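Local coordinates for protein SusD homolog (Bacteroides thetaiotaomicron, PDB 3EHM) that probably binds mucin O-glycans at the cell surface as a SusD-like lipoprotein, helping a gut symbiont take up host glycans, at residues A[199-202]-A[203-207]. Numbering follows the deposited sequence.
Sequences NWVK and LANSL
Ser206 OG donates a hydrogen bond to Lys202 O, one turn back, at 2.6 Å. The backbone N of Ser206 reaches the same Lys202 O at 2.9 Å, and the two donors come from opposite faces of the carbonyl plane. The hydroxyl sits above that plane, 38° out of it. With OG beside its own backbone N (chi1 -60°), the hydroxyl can fold back onto the preceding turn. Ser206 OG is also hydrogen-bonded to Ile239 N, which ties the helix to a loop. Replacing Ser206 by an alanine removes the hydroxyl, and would probably leave Ile239 N without this acceptor and Lys202 O without its side-chain donor. Leu203 and Trp200 lie side by side on the tightly packed face. Leu203 CD2 meets Trp200 CZ3 at 3.8 Å, obliquely to the indole. Both side chains pack on helix 116-140, and Trp200 NE1 is hydrogen-bonded to Asp190 OD2. The segments are consecutive turns of helix 197-215, in the largely helical SusD fold, whose family belongs to the tetratricopeptide-repeat clan. Regular i to i+4 backbone hydrogen bonds run through them, among them Asn205 N to Val201 O at 2.9 Å. Val201 and Asn205 also point the same way, with Val201 CG1 3.6 Å from Asn205 ND2. Asn205 is buried, and its ND2 hydrogen-bonds to Asn235 O and Gly237 O. Val201, Ala204 and Asn205 all touch Val175 of helix 160-178. The looser side belongs to Lys202 and Asn199, both partly exposed. The Lys202 chain runs extended beyond CG, away from the following turn, with Ser244 as a neighbour.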
# COMPACT_ATOMS: atom_id res chain seq x y z
N ASN A 199 -4.07 -1.83 21.75
CA ASN A 199 -4.24 -1.98 20.32
C ASN A 199 -3.10 -1.26 19.59
O ASN A 199 -2.61 -1.75 18.58
CB ASN A 199 -5.59 -1.43 19.88
CG ASN A 199 -6.69 -2.47 19.98
OD1 ASN A 199 -7.88 -2.14 20.00
ND2 ASN A 199 -6.30 -3.74 20.05
N TRP A 200 -2.66 -0.12 20.12
CA TRP A 200 -1.55 0.59 19.49
C TRP A 200 -0.31 -0.29 19.50
O TRP A 200 0.48 -0.27 18.56
CB TRP A 200 -1.27 1.91 20.21
CG TRP A 200 -2.14 3.02 19.73
CD1 TRP A 200 -3.23 3.55 20.35
CD2 TRP A 200 -2.03 3.71 18.47
NE1 TRP A 200 -3.81 4.52 19.57
CE2 TRP A 200 -3.09 4.64 18.41
CE3 TRP A 200 -1.13 3.63 17.40
CZ2 TRP A 200 -3.28 5.48 17.31
CZ3 TRP A 200 -1.32 4.47 16.30
CH2 TRP A 200 -2.39 5.38 16.27
N VAL A 201 -0.15 -1.08 20.57
CA VAL A 201 0.99 -1.98 20.67
C VAL A 201 0.87 -3.06 19.60
O VAL A 201 1.85 -3.39 18.94
CB VAL A 201 1.05 -2.64 22.07
CG1 VAL A 201 2.05 -3.79 22.06
CG2 VAL A 201 1.45 -1.61 23.12
N LYS A 202 -0.33 -3.59 19.42
CA LYS A 202 -0.54 -4.62 18.41
C LYS A 202 -0.22 -4.06 17.03
O LYS A 202 0.37 -4.75 16.20
CB LYS A 202 -1.98 -5.12 18.45
CG LYS A 202 -2.32 -5.88 19.73
CD LYS A 202 -3.73 -6.43 19.68
CE LYS A 202 -4.01 -7.30 20.89
NZ LYS A 202 -5.33 -7.97 20.77
N LEU A 203 -0.61 -2.81 16.78
CA LEU A 203 -0.33 -2.20 15.49
C LEU A 203 1.18 -2.07 15.31
O LEU A 203 1.70 -2.35 14.23
CB LEU A 203 -0.99 -0.82 15.39
CG LEU A 203 -0.58 0.03 14.18
CD1 LEU A 203 -0.85 -0.73 12.88
CD2 LEU A 203 -1.34 1.34 14.20
N ALA A 204 1.87 -1.67 16.37
CA ALA A 204 3.33 -1.53 16.32
C ALA A 204 4.03 -2.85 16.01
O ALA A 204 4.96 -2.90 15.21
CB ALA A 204 3.85 -0.96 17.65
N ASN A 205 3.59 -3.92 16.66
CA ASN A 205 4.18 -5.24 16.44
C ASN A 205 3.82 -5.78 15.06
O ASN A 205 4.58 -6.55 14.47
CB ASN A 205 3.72 -6.24 17.51
CG ASN A 205 4.37 -6.00 18.85
OD1 ASN A 205 5.54 -5.65 18.94
ND2 ASN A 205 3.60 -6.22 19.92
N SER A 206 2.65 -5.41 14.56
CA SER A 206 2.21 -5.87 13.25
C SER A 206 3.08 -5.20 12.19
O SER A 206 3.45 -5.82 11.19
CB SER A 206 0.74 -5.51 13.03
OG SER A 206 -0.08 -6.12 14.02
N LEU A 207 3.41 -3.94 12.42
CA LEU A 207 4.25 -3.19 11.50
C LEU A 207 5.65 -3.81 11.55
O LEU A 207 6.33 -3.92 10.53
CB LEU A 207 4.31 -1.71 11.89
CG LEU A 207 4.80 -0.77 10.79
CD1 LEU A 207 3.75 -0.72 9.68
CD2 LEU A 207 5.04 0.63 11.35